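Local coordinates for uncharacterized protein (Pseudomonas aeruginosa, PDB 4O5P) that acts as a type VI secretion phospholipase effector, probably hydrolysing phospholipids of target membranes with an alpha/beta-hydrolase catalytic domain, at residues R39-A44 with K223-A228; I106-I111 with L157-L162; Y684-F689 with K695-L700; L769-A774 with G780-Q785. All blocks are in the same frame, centred on the assembly; numbering follows the deposited sequence.

Contact 1 (R39-A44 with K223-A228); sequences RVFSRA and KPHILA
The ring of Phe41 reaches from helix 36-43 to two side chains on strand 225-236, His225 and Leu227, which stand two residues apart on the same side of the strand. The broadest overlap is with Leu227, both of whose methyls reach the aromatic side chain: CD2 lies over one face of the Phe41 ring, 3.4 Å from Phe41 CD1, and Leu227 CD1 comes within 3.6 Å of Phe41 CB. The leucine fork thus covers the root of the aromatic side chain. At the far end of the ring, His225 makes a single, shorter approach, His225 CD2 to Phe41 CZ at 3.3 Å; the two rings are set obliquely, with planes 49° apart and centroids separated by 5.3 Å. Phe41 spans both partners because CG is anti to the backbone N (chi1 -179°), which carries the ring off the helix toward the strand.

The flanks of the contact are loose. Val40 and Ser42, the neighbours of Phe41 in sequence, are exposed and neither touches the strand segment; no hydrogen bond joins the two segments. Cys62 of strand 62-71 also touches Phe41 and Leu227, at the N-terminal end of an inner strand of the central sheet. Strand 225-236 runs parallel to strands 62-71 and 270-280 and leads to a probable nucleophile elbow (GxSxG), as in alpha/beta-hydrolases, with helix 36-43 covering its first residues.

Contact 2 (I106-I111 with L157-L162); sequences INSRGI and LFYTLL
This is a buried helix-to-helix contact in which Tyr159 of helix 139-162 meets the last turn of helix 104-108, just before strand 111-116 begins. The backbones are closest at Ser108 and Thr160, whose CA atoms are 6.3 Å apart. Tyr159 supplies the side-chain contact: its CE1 lies 3.8 Å from Asn107 CB, which comes in obliquely, and Ser108 OG sits at the ring edge, near the ring plane, 3.6 Å from Tyr159 CE1. A trans first torsion (chi1 -173°) makes the tyrosine ring project toward the shorter helix.

A water completes the junction, giving one hydrogen to Asn107 O at 2.6 Å and the other to Thr160 OG1 at 3.2 Å. The same Asn107 carbonyl also accepts from Gly110 N, so two donors grip it at the helix end. Phe112 of strand 111-116 touches Asn107, Tyr159 and Thr160, and Thr160 also packs on Lys63 and Ile65 of strand 62-71. Gly110 leaves the helix with positive phi (96°), and bonds from Gly110 N to Asn107 O and from Ile111 N to Ile106 O close the end as a Schellman motif, a C-cap that turns helix 104-108 into strand 111-116 of the central mixed sheet.

Contact 3 (Y684-F689 with K695-L700); sequences YRLVHF and KRLSVL
Leu686 lays its CD1 methyl against the aliphatic part of Lys695, 3.7 Å from Lys695 CG, and the two side chains cross obliquely. The same methyl meets Leu697 CD1 at 4.0 Å, and Leu686 CD2 is almost as near to that atom, so these two leucines approach tip to tip. His688 borders the patch, its NE2 4.3 Å from Leu697 CD1, with the methyl lying obliquely to the ring.

The polar end of Lys695 passes beyond Leu686 to the backbone of Tyr684. NZ donates to Tyr684 O at 2.7 Å, with a C=O...N angle of 142° and the donor tilted 31° from the carbonyl plane. The shape of the lysine makes this reach possible: CG starts between the backbone N and the carbonyl carbon, and the chain then bends once, at chi3 (66°), bringing CE to 3.5 Å from Tyr684 O. The ammonium has a second partner, the carboxylate of Glu622, to which Tyr684 N also donates; that negative charge would probably stabilise the charged form of this buried lysine.

Around this core, strand 687-689 pairs in parallel with strand 346-353, while Leu697 packs on Phe612 and Ile614 of strand 609-614, the antiparallel neighbour of strand 697-702. Arg685 bonds through NE to Phe344 O and through NH2 to Asp281, a possible member of a Ser-His-Asp triad. Glu622 belongs to helix 616-637, and Tyr684 and Val687 rest against helix 469-487, so the contact lies where two sheets and two helices converge.

Contact 4 (L769-A774 with G780-Q785); sequences LDNLRA and GDKVEQ
Asn771 O is gripped by two donors, Lys782 NZ at 2.9 Å and Ala774 N at 3.2 Å, which arrive from opposite faces of the carbonyl plane. The motif is a pair of consecutive short helices joined by a brief connection: helix 767-772 ends, the chain turns, and helix 779-787 packs back against that end, with the nearest CA atoms, those of Leu772 and Lys782, 6.4 Å apart. The lysine therefore binds a carbonyl in the last turn of the first helix, where the helix dipole would be expected to favour a positive charge. NZ stands 39° out of the carbonyl plane, and the C=O...N angle is 140°, so the bond does not follow a lone pair.

Lys782 gets there by a single bend. Its chain turns at chi2 (-67°) and then runs extended through CD and CE, passing Asn771 O with CE 3.7 Å away. Ala774 CB lies beside the ammonium, and Thr776 in the connection touches the same side chain. One turn further on, Gln785 extends its chain alongside Leu772, laying CG and CD against one of the leucine methyls. The contact is mostly at the surface, with Asn771 exposed.

On the inner side the helical pair leans on strand 697-702: Lys782 and Val783 pack on Val699, and Arg773 O accepts a hydrogen bond from Ser698. Leu789 lies against Leu772, whose CD2 methyl rests 3.8 Å from Gln785 CD.

In the fold
From the N terminus, helix 36-43 enters contact 1, which closes only at strand 225-236, 179 residues later. Contact 2 is nested inside that loop, joining helix 104-108 to helix 139-162. The two touch where Ile226 packs on Thr160 and Leu161, so both tie helices to the same region of the central mixed sheet. Contacts 3 and 4 follow in series, each closing a short loop in the C-terminal part of the chain. Contact 3 brings strands of two smaller sheets together, and contact 4 sets a helical pair against one of them. Contacts 2 and 3 lie on opposite sides of the chain's centre, their centres about 45 Å apart.

Contact 1 (R39-A44 with K223-A228)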
# COMPACT_ATOMS: atom_id res chain seq x y z
N ARG A 39 -25.02 15.80 21.62
CA ARG A 39 -25.33 17.19 21.93
C ARG A 39 -26.44 17.73 21.05
O ARG A 39 -27.42 18.28 21.56
CB ARG A 39 -24.11 18.06 21.73
CG ARG A 39 -23.31 18.27 22.96
CD ARG A 39 -22.38 19.45 22.77
NE ARG A 39 -21.17 19.22 23.53
CZ ARG A 39 -20.12 18.57 23.06
NH1 ARG A 39 -20.12 18.11 21.81
NH2 ARG A 39 -19.07 18.39 23.83
N VAL A 40 -26.27 17.60 19.73
CA VAL A 40 -27.31 18.03 18.80
C VAL A 40 -28.65 17.41 19.15
O VAL A 40 -29.67 18.10 19.24
CB VAL A 40 -26.97 17.64 17.36
CG1 VAL A 40 -28.09 18.08 16.42
CG2 VAL A 40 -25.66 18.26 16.94
N PHE A 41 -28.63 16.10 19.38
CA PHE A 41 -29.87 15.36 19.62
C PHE A 41 -30.54 15.71 20.95
O PHE A 41 -31.76 15.67 21.07
CB PHE A 41 -29.61 13.85 19.55
CG PHE A 41 -30.83 13.03 19.77
CD1 PHE A 41 -31.76 12.85 18.75
CD2 PHE A 41 -31.08 12.44 21.01
CE1 PHE A 41 -32.89 12.10 18.96
CE2 PHE A 41 -32.21 11.69 21.22
CZ PHE A 41 -33.12 11.52 20.20
N SER A 42 -29.72 16.05 21.95
CA SER A 42 -30.21 16.30 23.30
C SER A 42 -30.73 17.73 23.43
O SER A 42 -31.71 17.98 24.14
CB SER A 42 -29.08 16.07 24.31
OG SER A 42 -28.00 16.95 24.05
N ARG A 43 -30.06 18.65 22.75
CA ARG A 43 -30.49 20.04 22.67
C ARG A 43 -31.96 20.13 22.26
O ARG A 43 -32.67 21.06 22.65
CB ARG A 43 -29.63 20.82 21.68
CG ARG A 43 -28.25 21.26 22.19
CD ARG A 43 -27.83 22.55 21.48
NE ARG A 43 -26.38 22.70 21.32
CZ ARG A 43 -25.81 23.75 20.72
NH1 ARG A 43 -26.56 24.74 20.24
NH2 ARG A 43 -24.49 23.81 20.61
N ALA A 44 -32.40 19.17 21.45
CA ALA A 44 -33.81 19.05 21.07
C ALA A 44 -34.58 18.19 22.07
O ALA A 44 -34.75 16.98 21.87
CB ALA A 44 -33.94 18.48 19.66
N LYS A 223 -34.49 3.07 24.24
CA LYS A 223 -33.21 3.75 24.41
C LYS A 223 -32.09 2.72 24.51
O LYS A 223 -32.31 1.62 25.01
CB LYS A 223 -33.25 4.67 25.64
CG LYS A 223 -34.30 5.80 25.53
CD LYS A 223 -34.35 6.67 26.81
CE LYS A 223 -34.95 5.93 28.01
NZ LYS A 223 -36.42 6.13 28.18
N PRO A 224 -30.88 3.05 24.02
CA PRO A 224 -30.41 4.34 23.50
C PRO A 224 -30.88 4.63 22.07
O PRO A 224 -30.98 3.70 21.27
CB PRO A 224 -28.88 4.19 23.52
CG PRO A 224 -28.59 2.81 24.13
CD PRO A 224 -29.84 2.02 23.92
N HIS A 225 -31.16 5.90 21.76
CA HIS A 225 -31.42 6.30 20.37
C HIS A 225 -30.10 6.28 19.58
O HIS A 225 -29.20 7.06 19.87
CB HIS A 225 -32.03 7.70 20.29
CG HIS A 225 -33.47 7.77 20.68
ND1 HIS A 225 -34.02 6.98 21.67
CD2 HIS A 225 -34.48 8.55 20.22
CE1 HIS A 225 -35.31 7.27 21.80
NE2 HIS A 225 -35.61 8.22 20.94
N ILE A 226 -30.01 5.41 18.57
CA ILE A 226 -28.83 5.34 17.72
C ILE A 226 -28.81 6.49 16.72
O ILE A 226 -29.71 6.62 15.90
CB ILE A 226 -28.74 4.00 16.97
CG1 ILE A 226 -28.84 2.84 17.96
CG2 ILE A 226 -27.45 3.90 16.19
CD1 ILE A 226 -27.89 2.95 19.13
N LEU A 227 -27.76 7.32 16.79
CA LEU A 227 -27.76 8.60 16.10
C LEU A 227 -27.04 8.64 14.76
O LEU A 227 -27.54 9.21 13.79
CB LEU A 227 -27.17 9.67 17.00
CG LEU A 227 -28.03 10.07 18.20
CD1 LEU A 227 -27.32 11.11 19.02
CD2 LEU A 227 -29.37 10.60 17.70
N ALA A 228 -25.83 8.08 14.72
CA ALA A 228 -25.00 8.22 13.52
C ALA A 228 -23.88 7.22 13.52
O ALA A 228 -23.65 6.49 14.49
CB ALA A 228 -24.42 9.64 13.41

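Contact 2 (I106-I111 with L157-L162)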
# COMPACT_ATOMS: atom_id res chain seq x y z
N ILE A 106 -17.08 -1.83 25.92
CA ILE A 106 -16.80 -0.65 25.11
C ILE A 106 -17.61 -0.63 23.82
O ILE A 106 -18.08 0.44 23.39
CB ILE A 106 -15.31 -0.55 24.74
CG1 ILE A 106 -14.42 -0.78 25.96
CG2 ILE A 106 -15.02 0.83 24.14
CD1 ILE A 106 -14.51 0.34 27.00
N ASN A 107 -17.74 -1.79 23.18
CA ASN A 107 -18.57 -1.94 22.00
C ASN A 107 -20.01 -1.51 22.31
O ASN A 107 -20.58 -0.66 21.62
CB ASN A 107 -18.54 -3.40 21.49
CG ASN A 107 -17.23 -3.76 20.78
OD1 ASN A 107 -16.45 -2.89 20.37
ND2 ASN A 107 -16.98 -5.06 20.62
N SER A 108 -20.57 -2.07 23.37
CA SER A 108 -21.90 -1.68 23.84
C SER A 108 -21.99 -0.19 24.15
O SER A 108 -23.09 0.37 24.15
CB SER A 108 -22.30 -2.50 25.07
OG SER A 108 -22.68 -3.80 24.68
N ARG A 109 -20.85 0.44 24.41
CA ARG A 109 -20.82 1.89 24.56
C ARG A 109 -20.63 2.62 23.22
O ARG A 109 -20.52 3.85 23.18
CB ARG A 109 -19.74 2.31 25.55
CG ARG A 109 -19.95 1.76 26.96
CD ARG A 109 -19.61 2.82 27.99
NE ARG A 109 -19.08 2.26 29.22
CZ ARG A 109 -17.82 1.85 29.37
NH1 ARG A 109 -16.97 1.92 28.36
NH2 ARG A 109 -17.42 1.35 30.54
N GLY A 110 -20.60 1.85 22.13
CA GLY A 110 -20.66 2.41 20.79
C GLY A 110 -19.33 2.64 20.08
O GLY A 110 -19.29 3.19 18.97
N ILE A 111 -18.25 2.22 20.72
CA ILE A 111 -16.94 2.34 20.10
C ILE A 111 -16.42 0.96 19.70
O ILE A 111 -16.37 0.05 20.54
CB ILE A 111 -15.94 3.05 21.03
CG1 ILE A 111 -16.45 4.43 21.40
CG2 ILE A 111 -14.57 3.17 20.35
CD1 ILE A 111 -15.53 5.18 22.35
N LEU A 157 -22.97 -2.26 13.53
CA LEU A 157 -24.38 -1.92 13.75
C LEU A 157 -25.14 -3.11 14.33
O LEU A 157 -25.90 -2.97 15.29
CB LEU A 157 -25.04 -1.46 12.44
CG LEU A 157 -26.38 -0.72 12.53
CD1 LEU A 157 -26.32 0.38 13.59
CD2 LEU A 157 -26.77 -0.12 11.19
N PHE A 158 -24.90 -4.28 13.74
CA PHE A 158 -25.53 -5.54 14.13
C PHE A 158 -25.32 -5.79 15.62
O PHE A 158 -26.26 -6.18 16.31
CB PHE A 158 -24.90 -6.67 13.32
CG PHE A 158 -25.64 -7.98 13.38
CD1 PHE A 158 -26.77 -8.18 12.60
CD2 PHE A 158 -25.18 -9.02 14.18
CE1 PHE A 158 -27.46 -9.38 12.64
CE2 PHE A 158 -25.86 -10.24 14.22
CZ PHE A 158 -27.00 -10.42 13.45
N TYR A 159 -24.11 -5.57 16.10
CA TYR A 159 -23.84 -5.75 17.53
C TYR A 159 -24.52 -4.65 18.32
O TYR A 159 -25.03 -4.90 19.42
CB TYR A 159 -22.35 -5.73 17.84
CG TYR A 159 -22.04 -6.08 19.29
CD1 TYR A 159 -22.02 -5.10 20.29
CD2 TYR A 159 -21.76 -7.39 19.66
CE1 TYR A 159 -21.74 -5.42 21.60
CE2 TYR A 159 -21.49 -7.72 20.97
CZ TYR A 159 -21.48 -6.74 21.93
OH TYR A 159 -21.19 -7.07 23.23
N THR A 160 -24.51 -3.44 17.78
CA THR A 160 -25.13 -2.33 18.47
C THR A 160 -26.60 -2.64 18.78
O THR A 160 -27.06 -2.44 19.90
CB THR A 160 -25.01 -1.03 17.68
OG1 THR A 160 -23.62 -0.70 17.51
CG2 THR A 160 -25.68 0.10 18.42
N LEU A 161 -27.31 -3.17 17.79
CA LEU A 161 -28.75 -3.41 17.92
C LEU A 161 -29.12 -4.75 18.55
O LEU A 161 -30.01 -4.82 19.39
CB LEU A 161 -29.43 -3.27 16.55
CG LEU A 161 -29.26 -1.89 15.90
CD1 LEU A 161 -29.73 -1.87 14.45
CD2 LEU A 161 -30.00 -0.84 16.70
N LEU A 162 -28.43 -5.81 18.15
CA LEU A 162 -28.84 -7.17 18.53
C LEU A 162 -27.93 -7.89 19.52
O LEU A 162 -28.22 -9.04 19.89
CB LEU A 162 -29.00 -8.02 17.27
CG LEU A 162 -30.27 -7.76 16.47
CD1 LEU A 162 -29.98 -7.76 14.97
CD2 LEU A 162 -31.31 -8.81 16.82
O HOH W 1 -22.89 -0.30 20.55

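Contact 3 (Y684-F689 with K695-L700)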
# COMPACT_ATOMS: atom_id res chain seq x y z
N TYR A 684 13.47 8.41 -11.11
CA TYR A 684 12.56 8.99 -10.13
C TYR A 684 11.42 8.02 -9.89
O TYR A 684 11.06 7.22 -10.77
CB TYR A 684 12.04 10.35 -10.58
CG TYR A 684 13.13 11.39 -10.65
CD1 TYR A 684 13.87 11.74 -9.54
CD2 TYR A 684 13.41 12.02 -11.85
CE1 TYR A 684 14.88 12.69 -9.63
CE2 TYR A 684 14.39 12.95 -11.95
CZ TYR A 684 15.12 13.28 -10.85
OH TYR A 684 16.09 14.23 -11.00
N ARG A 685 10.88 8.05 -8.68
CA ARG A 685 9.77 7.18 -8.32
C ARG A 685 8.55 7.58 -9.15
O ARG A 685 8.34 8.77 -9.42
CB ARG A 685 9.46 7.35 -6.83
CG ARG A 685 8.27 6.55 -6.32
CD ARG A 685 7.97 6.88 -4.87
NE ARG A 685 7.10 5.87 -4.28
CZ ARG A 685 6.52 5.97 -3.09
NH1 ARG A 685 6.71 7.05 -2.33
NH2 ARG A 685 5.73 4.99 -2.68
N LEU A 686 7.77 6.60 -9.59
CA LEU A 686 6.55 6.94 -10.33
C LEU A 686 5.49 7.42 -9.35
O LEU A 686 5.31 6.81 -8.28
CB LEU A 686 6.04 5.75 -11.14
CG LEU A 686 4.62 5.86 -11.73
CD1 LEU A 686 4.52 7.02 -12.74
CD2 LEU A 686 4.28 4.55 -12.40
N VAL A 687 4.81 8.52 -9.70
CA VAL A 687 3.77 9.09 -8.87
C VAL A 687 2.53 9.35 -9.71
O VAL A 687 2.61 9.96 -10.79
CB VAL A 687 4.20 10.44 -8.23
CG1 VAL A 687 3.10 10.96 -7.29
CG2 VAL A 687 5.48 10.28 -7.46
N HIS A 688 1.38 8.87 -9.24
CA HIS A 688 0.10 9.17 -9.87
C HIS A 688 -0.60 10.29 -9.12
O HIS A 688 -0.60 10.31 -7.89
CB HIS A 688 -0.81 7.93 -9.87
CG HIS A 688 -0.29 6.81 -10.70
ND1 HIS A 688 0.65 5.91 -10.24
CD2 HIS A 688 -0.57 6.44 -11.98
CE1 HIS A 688 0.93 5.04 -11.20
NE2 HIS A 688 0.20 5.34 -12.26
N PHE A 689 -1.22 11.20 -9.86
CA PHE A 689 -2.09 12.19 -9.24
C PHE A 689 -3.44 11.99 -9.93
O PHE A 689 -3.73 12.64 -10.95
CB PHE A 689 -1.60 13.63 -9.45
CG PHE A 689 -0.13 13.83 -9.19
CD1 PHE A 689 0.80 13.62 -10.21
CD2 PHE A 689 0.31 14.29 -7.96
CE1 PHE A 689 2.16 13.84 -9.97
CE2 PHE A 689 1.67 14.50 -7.73
CZ PHE A 689 2.58 14.26 -8.73
N LYS A 695 5.64 11.04 -14.80
CA LYS A 695 6.45 10.67 -15.95
C LYS A 695 5.55 10.07 -17.02
O LYS A 695 4.42 9.64 -16.75
CB LYS A 695 7.56 9.70 -15.56
CG LYS A 695 7.05 8.36 -15.07
CD LYS A 695 8.20 7.43 -14.70
CE LYS A 695 8.99 7.94 -13.50
NZ LYS A 695 10.22 7.12 -13.29
N ARG A 696 6.07 10.04 -18.25
CA ARG A 696 5.33 9.51 -19.37
C ARG A 696 5.29 7.99 -19.28
O ARG A 696 6.28 7.35 -18.92
CB ARG A 696 5.97 9.95 -20.70
CG ARG A 696 5.98 11.47 -20.89
CD ARG A 696 6.21 11.84 -22.35
NE ARG A 696 7.60 11.63 -22.73
CZ ARG A 696 8.04 11.54 -23.98
NH1 ARG A 696 7.20 11.62 -25.00
NH2 ARG A 696 9.33 11.35 -24.20
N LEU A 697 4.12 7.43 -19.60
CA LEU A 697 3.93 6.00 -19.55
C LEU A 697 3.22 5.52 -20.79
O LEU A 697 2.46 6.27 -21.41
CB LEU A 697 3.10 5.61 -18.33
CG LEU A 697 3.61 5.95 -16.93
CD1 LEU A 697 2.54 5.56 -15.92
CD2 LEU A 697 4.90 5.18 -16.66
N SER A 698 3.49 4.27 -21.16
CA SER A 698 2.82 3.62 -22.27
C SER A 698 2.13 2.40 -21.71
O SER A 698 2.76 1.63 -20.98
CB SER A 698 3.85 3.19 -23.32
OG SER A 698 3.28 2.34 -24.29
N VAL A 699 0.86 2.20 -22.03
CA VAL A 699 0.16 1.04 -21.48
C VAL A 699 0.62 -0.21 -22.20
O VAL A 699 0.51 -0.30 -23.42
CB VAL A 699 -1.38 1.16 -21.59
CG1 VAL A 699 -2.03 -0.09 -21.03
CG2 VAL A 699 -1.88 2.40 -20.86
N LEU A 700 1.13 -1.17 -21.44
CA LEU A 700 1.60 -2.43 -22.02
C LEU A 700 0.48 -3.45 -21.91
O LEU A 700 0.24 -4.25 -22.82
CB LEU A 700 2.84 -2.92 -21.27
CG LEU A 700 3.63 -4.09 -21.84
CD1 LEU A 700 4.14 -3.77 -23.25
CD2 LEU A 700 4.78 -4.41 -20.89

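Contact 4 (L769-A774 with G780-Q785)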
# COMPACT_ATOMS: atom_id res chain seq x y z
N LEU A 769 -3.89 1.69 -32.62
CA LEU A 769 -3.10 1.00 -31.62
C LEU A 769 -1.89 1.81 -31.16
O LEU A 769 -1.55 1.82 -29.97
CB LEU A 769 -2.64 -0.35 -32.16
CG LEU A 769 -2.10 -1.22 -31.03
CD1 LEU A 769 -3.27 -1.68 -30.16
CD2 LEU A 769 -1.29 -2.38 -31.57
N ASP A 770 -1.22 2.48 -32.09
CA ASP A 770 -0.13 3.37 -31.70
C ASP A 770 -0.63 4.48 -30.78
O ASP A 770 0.08 4.94 -29.88
CB ASP A 770 0.53 4.00 -32.92
CG ASP A 770 1.30 3.00 -33.77
OD1 ASP A 770 1.42 1.81 -33.38
OD2 ASP A 770 1.80 3.42 -34.84
N ASN A 771 -1.86 4.94 -31.01
CA ASN A 771 -2.41 6.00 -30.16
C ASN A 771 -2.69 5.47 -28.77
O ASN A 771 -2.44 6.15 -27.78
CB ASN A 771 -3.67 6.62 -30.76
CG ASN A 771 -4.38 7.53 -29.78
OD1 ASN A 771 -5.47 7.20 -29.29
ND2 ASN A 771 -3.75 8.65 -29.45
N LEU A 772 -3.22 4.25 -28.71
CA LEU A 772 -3.51 3.66 -27.41
C LEU A 772 -2.24 3.47 -26.60
O LEU A 772 -2.25 3.61 -25.38
CB LEU A 772 -4.23 2.32 -27.58
CG LEU A 772 -5.63 2.40 -28.19
CD1 LEU A 772 -6.16 1.00 -28.45
CD2 LEU A 772 -6.58 3.18 -27.27
N ARG A 773 -1.14 3.17 -27.30
CA ARG A 773 0.16 2.90 -26.68
C ARG A 773 1.01 4.15 -26.43
O ARG A 773 2.14 4.05 -25.92
CB ARG A 773 0.98 1.94 -27.55
CG ARG A 773 0.48 0.50 -27.57
CD ARG A 773 1.64 -0.48 -27.52
NE ARG A 773 2.32 -0.58 -28.80
CZ ARG A 773 3.64 -0.49 -28.96
NH1 ARG A 773 4.45 -0.32 -27.92
NH2 ARG A 773 4.15 -0.59 -30.17
N ALA A 774 0.49 5.32 -26.81
CA ALA A 774 1.26 6.56 -26.77
C ALA A 774 1.78 6.85 -25.37
O ALA A 774 1.06 6.66 -24.39
CB ALA A 774 0.43 7.73 -27.28
N GLY A 780 -4.25 7.38 -16.74
CA GLY A 780 -5.61 7.03 -16.35
C GLY A 780 -6.60 7.14 -17.51
O GLY A 780 -7.52 6.32 -17.66
N ASP A 781 -6.38 8.17 -18.32
CA ASP A 781 -7.19 8.43 -19.51
C ASP A 781 -7.04 7.31 -20.56
O ASP A 781 -8.04 6.83 -21.11
CB ASP A 781 -6.76 9.76 -20.15
CG ASP A 781 -7.01 10.97 -19.26
OD1 ASP A 781 -7.38 10.83 -18.07
OD2 ASP A 781 -6.82 12.10 -19.77
N LYS A 782 -5.79 6.93 -20.84
CA LYS A 782 -5.50 5.81 -21.75
C LYS A 782 -6.02 4.47 -21.23
O LYS A 782 -6.51 3.64 -22.00
CB LYS A 782 -3.98 5.70 -22.00
CG LYS A 782 -3.35 6.90 -22.71
CD LYS A 782 -3.83 7.03 -24.16
CE LYS A 782 -3.21 8.25 -24.83
NZ LYS A 782 -3.52 8.32 -26.28
N VAL A 783 -5.89 4.24 -19.92
CA VAL A 783 -6.36 3.00 -19.32
C VAL A 783 -7.88 2.92 -19.49
O VAL A 783 -8.41 1.88 -19.92
CB VAL A 783 -5.96 2.87 -17.83
CG1 VAL A 783 -6.81 1.83 -17.13
CG2 VAL A 783 -4.47 2.52 -17.68
N GLU A 784 -8.56 4.02 -19.20
CA GLU A 784 -10.02 4.09 -19.40
C GLU A 784 -10.37 3.83 -20.86
O GLU A 784 -11.25 3.01 -21.16
CB GLU A 784 -10.56 5.46 -18.97
CG GLU A 784 -12.04 5.48 -18.56
CD GLU A 784 -13.00 5.38 -19.73
OE1 GLU A 784 -14.21 5.09 -19.50
OE2 GLU A 784 -12.56 5.60 -20.88
N GLN A 785 -9.69 4.52 -21.77
CA GLN A 785 -9.98 4.42 -23.20
C GLN A 785 -9.81 2.99 -23.71
O GLN A 785 -10.62 2.50 -24.53
CB GLN A 785 -9.09 5.38 -23.99
CG GLN A 785 -9.24 5.25 -25.51
CD GLN A 785 -8.45 6.28 -26.27
OE1 GLN A 785 -7.67 7.05 -25.69
NE2 GLN A 785 -8.63 6.31 -27.59